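Local structure of MaoC-like dehydratase (3KH8) at residues L133-P138 / D270-K275; F84-V89 / V257-L262. The protein probably catalyses the reversible hydration of 2-enoyl thioesters to 3-hydroxyacyl thioesters, as a MaoC-like, double hot-dog lyase related to the hydratase 2 part of peroxisomal multifunctional enzyme type 2. One frame throughout, in Å; residues are numbered along the deposited sequence.

Interaction 1. Residues L133-P138 / D270-K275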
# COMPACT_ATOMS: atom_id res chain seq x y z
N LEU A 133 -7.64 -6.62 -23.83
CA LEU A 133 -7.19 -6.68 -25.22
C LEU A 133 -5.66 -6.73 -25.30
O LEU A 133 -5.10 -7.47 -26.11
CB LEU A 133 -7.73 -5.48 -26.02
CG LEU A 133 -9.23 -5.34 -26.35
CD1 LEU A 133 -9.88 -6.66 -26.74
CD2 LEU A 133 -10.02 -4.65 -25.23
N ARG A 134 -5.00 -5.92 -24.47
CA ARG A 134 -3.55 -5.90 -24.36
C ARG A 134 -3.18 -5.64 -22.90
O ARG A 134 -3.78 -4.78 -22.26
CB ARG A 134 -2.95 -4.79 -25.23
CG ARG A 134 -2.96 -5.06 -26.72
CD ARG A 134 -2.09 -4.06 -27.50
NE ARG A 134 -2.71 -2.75 -27.63
CZ ARG A 134 -2.21 -1.62 -27.13
NH1 ARG A 134 -1.07 -1.62 -26.45
NH2 ARG A 134 -2.85 -0.47 -27.32
N PRO A 135 -2.19 -6.38 -22.36
CA PRO A 135 -1.76 -6.11 -20.99
C PRO A 135 -1.18 -4.70 -20.86
O PRO A 135 -0.67 -4.14 -21.84
CB PRO A 135 -0.67 -7.16 -20.75
CG PRO A 135 -0.93 -8.23 -21.77
CD PRO A 135 -1.43 -7.49 -22.97
N LEU A 136 -1.30 -4.12 -19.67
CA LEU A 136 -0.77 -2.78 -19.41
C LEU A 136 0.76 -2.78 -19.43
O LEU A 136 1.39 -3.76 -19.03
CB LEU A 136 -1.27 -2.25 -18.07
CG LEU A 136 -2.77 -1.99 -17.90
CD1 LEU A 136 -3.08 -1.70 -16.44
CD2 LEU A 136 -3.24 -0.84 -18.80
N ASP A 137 1.33 -1.68 -19.92
CA ASP A 137 2.77 -1.45 -19.86
C ASP A 137 3.18 -1.41 -18.38
O ASP A 137 2.72 -0.55 -17.64
CB ASP A 137 3.11 -0.12 -20.55
CG ASP A 137 4.61 0.13 -20.69
OD1 ASP A 137 5.42 -0.48 -19.96
OD2 ASP A 137 4.97 0.97 -21.54
N PRO A 138 4.04 -2.35 -17.95
CA PRO A 138 4.40 -2.41 -16.52
C PRO A 138 5.34 -1.29 -16.05
O PRO A 138 5.61 -1.18 -14.86
CB PRO A 138 5.06 -3.78 -16.37
CG PRO A 138 5.55 -4.13 -17.73
CD PRO A 138 4.63 -3.47 -18.71
N ASP A 270 2.14 -16.02 -17.09
CA ASP A 270 2.08 -15.11 -18.23
C ASP A 270 0.78 -14.30 -18.25
O ASP A 270 -0.30 -14.85 -18.53
CB ASP A 270 2.25 -15.91 -19.54
CG ASP A 270 2.24 -15.03 -20.78
OD1 ASP A 270 2.24 -13.78 -20.66
OD2 ASP A 270 2.25 -15.60 -21.89
N VAL A 271 0.88 -13.01 -17.97
CA VAL A 271 -0.29 -12.12 -17.93
C VAL A 271 -1.02 -12.02 -19.27
O VAL A 271 -2.23 -11.78 -19.30
CB VAL A 271 0.02 -10.69 -17.37
CG1 VAL A 271 0.45 -10.77 -15.91
CG2 VAL A 271 1.06 -9.96 -18.23
N ALA A 272 -0.30 -12.23 -20.37
CA ALA A 272 -0.92 -12.18 -21.70
C ALA A 272 -1.97 -13.28 -21.89
O ALA A 272 -2.84 -13.17 -22.76
CB ALA A 272 0.16 -12.25 -22.80
N ARG A 273 -1.91 -14.31 -21.06
CA ARG A 273 -2.88 -15.41 -21.10
C ARG A 273 -4.22 -15.10 -20.39
O ARG A 273 -5.21 -15.79 -20.61
CB ARG A 273 -2.26 -16.70 -20.56
CG ARG A 273 -1.10 -17.21 -21.42
CD ARG A 273 -0.51 -18.51 -20.90
NE ARG A 273 -1.46 -19.61 -20.98
CZ ARG A 273 -1.28 -20.82 -20.44
NH1 ARG A 273 -0.18 -21.09 -19.75
NH2 ARG A 273 -2.21 -21.75 -20.58
N PHE A 274 -4.23 -14.05 -19.57
CA PHE A 274 -5.42 -13.63 -18.81
C PHE A 274 -6.33 -12.79 -19.72
O PHE A 274 -6.06 -11.61 -19.95
CB PHE A 274 -4.96 -12.82 -17.58
CG PHE A 274 -6.01 -12.60 -16.52
CD1 PHE A 274 -5.86 -13.16 -15.26
CD2 PHE A 274 -7.11 -11.77 -16.75
CE1 PHE A 274 -6.80 -12.93 -14.24
CE2 PHE A 274 -8.07 -11.54 -15.75
CZ PHE A 274 -7.91 -12.12 -14.49
N LYS A 275 -7.40 -13.40 -20.22
CA LYS A 275 -8.19 -12.76 -21.28
C LYS A 275 -9.44 -12.01 -20.83
O LYS A 275 -9.64 -10.84 -21.18
CB LYS A 275 -8.51 -13.75 -22.41
CG LYS A 275 -7.29 -14.18 -23.22
CD LYS A 275 -6.67 -12.98 -23.94
CE LYS A 275 -5.34 -13.33 -24.56
NZ LYS A 275 -4.59 -12.12 -25.00

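Interaction 2. Residues F84-V89 / V257-L262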
# COMPACT_ATOMS: atom_id res chain seq x y z
N PHE A 84 -0.79 -6.50 -12.46
CA PHE A 84 -1.79 -7.54 -12.26
C PHE A 84 -2.96 -7.29 -13.22
O PHE A 84 -3.43 -6.16 -13.34
CB PHE A 84 -2.27 -7.66 -10.81
CG PHE A 84 -3.06 -8.91 -10.56
CD1 PHE A 84 -2.42 -10.12 -10.33
CD2 PHE A 84 -4.45 -8.89 -10.64
CE1 PHE A 84 -3.14 -11.29 -10.15
CE2 PHE A 84 -5.19 -10.06 -10.45
CZ PHE A 84 -4.54 -11.26 -10.21
N PRO A 85 -3.42 -8.35 -13.93
CA PRO A 85 -4.36 -8.17 -15.04
C PRO A 85 -5.68 -7.46 -14.72
O PRO A 85 -6.27 -6.85 -15.61
CB PRO A 85 -4.62 -9.60 -15.51
CG PRO A 85 -3.35 -10.30 -15.21
CD PRO A 85 -2.93 -9.74 -13.87
N LEU A 86 -6.13 -7.53 -13.47
CA LEU A 86 -7.38 -6.87 -13.08
C LEU A 86 -7.22 -5.36 -12.80
O LEU A 86 -8.22 -4.66 -12.63
CB LEU A 86 -8.01 -7.56 -11.86
CG LEU A 86 -9.51 -7.30 -11.63
CD1 LEU A 86 -10.36 -8.04 -12.67
CD2 LEU A 86 -9.93 -7.68 -10.22
N TYR A 87 -5.98 -4.87 -12.74
CA TYR A 87 -5.75 -3.47 -12.35
C TYR A 87 -6.61 -2.40 -13.07
O TYR A 87 -7.04 -1.45 -12.42
CB TYR A 87 -4.25 -3.09 -12.37
CG TYR A 87 -4.01 -1.65 -11.99
CD1 TYR A 87 -4.24 -1.20 -10.69
CD2 TYR A 87 -3.59 -0.72 -12.94
CE1 TYR A 87 -4.05 0.14 -10.34
CE2 TYR A 87 -3.39 0.62 -12.60
CZ TYR A 87 -3.62 1.04 -11.30
OH TYR A 87 -3.43 2.35 -10.95
N PRO A 88 -6.88 -2.55 -14.39
CA PRO A 88 -7.71 -1.54 -15.06
C PRO A 88 -9.03 -1.15 -14.35
O PRO A 88 -9.48 -0.02 -14.53
CB PRO A 88 -7.99 -2.18 -16.42
CG PRO A 88 -6.75 -2.94 -16.70
CD PRO A 88 -6.32 -3.51 -15.37
N VAL A 89 -9.61 -2.04 -13.55
CA VAL A 89 -10.84 -1.71 -12.79
C VAL A 89 -10.67 -0.51 -11.85
O VAL A 89 -11.65 0.13 -11.48
CB VAL A 89 -11.42 -2.91 -11.97
CG1 VAL A 89 -11.70 -4.09 -12.87
CG2 VAL A 89 -10.50 -3.30 -10.80
N VAL A 257 -8.78 -11.07 -5.38
CA VAL A 257 -8.37 -12.30 -4.69
C VAL A 257 -8.71 -13.53 -5.54
O VAL A 257 -7.87 -14.42 -5.72
CB VAL A 257 -8.97 -12.39 -3.26
CG1 VAL A 257 -8.71 -13.76 -2.63
CG2 VAL A 257 -8.37 -11.30 -2.37
N ALA A 258 -9.93 -13.57 -6.08
CA ALA A 258 -10.32 -14.66 -6.99
C ALA A 258 -9.44 -14.68 -8.25
O ALA A 258 -8.98 -15.74 -8.69
CB ALA A 258 -11.79 -14.55 -7.36
N SER A 259 -9.18 -13.49 -8.81
CA SER A 259 -8.33 -13.36 -9.99
C SER A 259 -6.91 -13.88 -9.77
O SER A 259 -6.32 -14.47 -10.67
CB SER A 259 -8.28 -11.90 -10.47
OG SER A 259 -9.57 -11.46 -10.85
N ARG A 260 -6.38 -13.66 -8.56
CA ARG A 260 -5.06 -14.17 -8.18
C ARG A 260 -5.03 -15.70 -8.23
O ARG A 260 -4.07 -16.28 -8.73
CB ARG A 260 -4.69 -13.71 -6.77
CG ARG A 260 -4.28 -12.24 -6.65
CD ARG A 260 -4.11 -11.85 -5.18
NE ARG A 260 -3.31 -12.84 -4.47
CZ ARG A 260 -3.47 -13.16 -3.19
NH1 ARG A 260 -4.40 -12.57 -2.45
NH2 ARG A 260 -2.70 -14.09 -2.65
N ALA A 261 -6.08 -16.33 -7.70
CA ALA A 261 -6.19 -17.79 -7.72
C ALA A 261 -6.26 -18.31 -9.15
O ALA A 261 -5.60 -19.29 -9.49
CB ALA A 261 -7.40 -18.24 -6.91
N LEU A 262 -7.06 -17.63 -9.98
CA LEU A 262 -7.22 -18.02 -11.39
C LEU A 262 -5.93 -17.87 -12.19
O LEU A 262 -5.58 -18.76 -12.97
CB LEU A 262 -8.36 -17.22 -12.04
CG LEU A 262 -9.76 -17.52 -11.49
CD1 LEU A 262 -10.70 -16.34 -11.75
CD2 LEU A 262 -10.33 -18.81 -12.09

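Interaction 1. Residues L133-P138 / D270-K275
Pro135 comes against Ala272 with their CA atoms 6.2 Å apart, where the loop 133-138 that leaves strand 123-132 passes the short 3-10 turn 271-273 that leads into strand 274-281. No hydrogen bond joins the two segments, and the touching is apolar. The pyrrolidine ring of Pro135 lies over the turn and meets it through two of its carbons: CG sits 4.0 Å from Ala272 CA and 4.3 Å from Ala272 CB, while CB lies 4.1 Å from Val271 CG2. With CG1 of Val271 turned anti to the carbonyl carbon (chi1 -65°), the other methyl, CG2, is left facing the proline, whereas CG1 faces Pro85 in the interior.

The turn is braced from within its own segment. Asp270 OD1 accepts from Ala272 N at 3.0 Å in an Asx turn, the N-H arriving from above the carboxylate plane, 58° out of it. Backbone bonds from Arg273 N to Asp270 O and from Phe274 N to Val271 O close the turn, and Lys275 folds its chain back so that NZ makes a weak bond to Ala272 O. Beyond the two segments, Arg134 is salt-bridged to Asp169, and Arg273 to Asp327. Lys275 also makes a backbone hydrogen bond with Ile132, just ahead of the loop. The proline thus packs at the surface where the antiparallel strands 123-132 and 274-281 pair, a seam between the hydratase 2 N-terminal half and the MaoC-like half that is characteristic of a double hot-dog fold.

Interaction 2. Residues F84-V89 / V257-L262
Leu86 and Ser259 bring the two backbones to 7.3 Å between CA atoms, as the loop 84-89, a type I beta turn from Phe84 to Tyr87 running into a 3-10 segment, packs against one side of helix 251-266. In this hot-dog protein the helix is the long one of the MaoC-like half, lying against strands 274-281 and 290-297, and the loop belongs to the N-terminal half.

Phe84 makes the larger part of the contact. With CG anti to the backbone N (chi1 -167°), its ring reaches out to the helix and points its edge at the backbone: CZ is 3.6 Å from Ser259 C, which lies in the ring plane, and 3.4 Å from Arg260 N, which is at the edge but displaced toward the side where Arg260 CG stands. Ser259 CB comes up close to the ring plane at the CE2 edge of Phe84, 3.6 Å away, while Arg260 CG sits above the plane, just past the CZ-CE1 side, 3.7 Å from Phe84 CZ. Pro85 CD lies over the opposite face of the Phe84 ring, 3.4 Å above its plane and offset toward the rim, and Phe73 meets the ring edge-to-face.

Of the Arg260 side chain, the CG methylene does the touching; the backbone N adds the closest approach. The chain crosses the phenyl group at about a right angle and bends at chi3 (47°), and its head is held elsewhere: NE is salt-bridged to Glu68, NH1 bonds to Ile66 O, and the guanidinium makes a cation-pi contact with Phe213. Such a set of partners should fix the rotation of the head.

The buried Ser259 hydroxyl is satisfied within the helix by Met255 O, one turn earlier. Across the interface Ser259 OG also meets both methyls of Leu86, 3.8 Å from CD2 and 4.0 Å from CD1.

In the fold
Both contacts join the N-terminal half of the chain to the MaoC-like half, but at different depths. Interaction 1 is a thin surface contact of a loop with a 3-10 turn, while interaction 2 is buried and sets a loop against a helix. Their second segments follow one another in the chain, helix 251-266 leading to strand 274-281, and the two sites, with centres about 11 Å apart, touch directly: Phe274 CG lies 3.5 Å from Pro85 CB, and Leu136 CD1 lies 3.7 Å from Tyr87 CD2. Neither has a hydrogen bond between its segments. The outer one is small aliphatic packing beside charged neighbours; the inner one uses an aromatic edge.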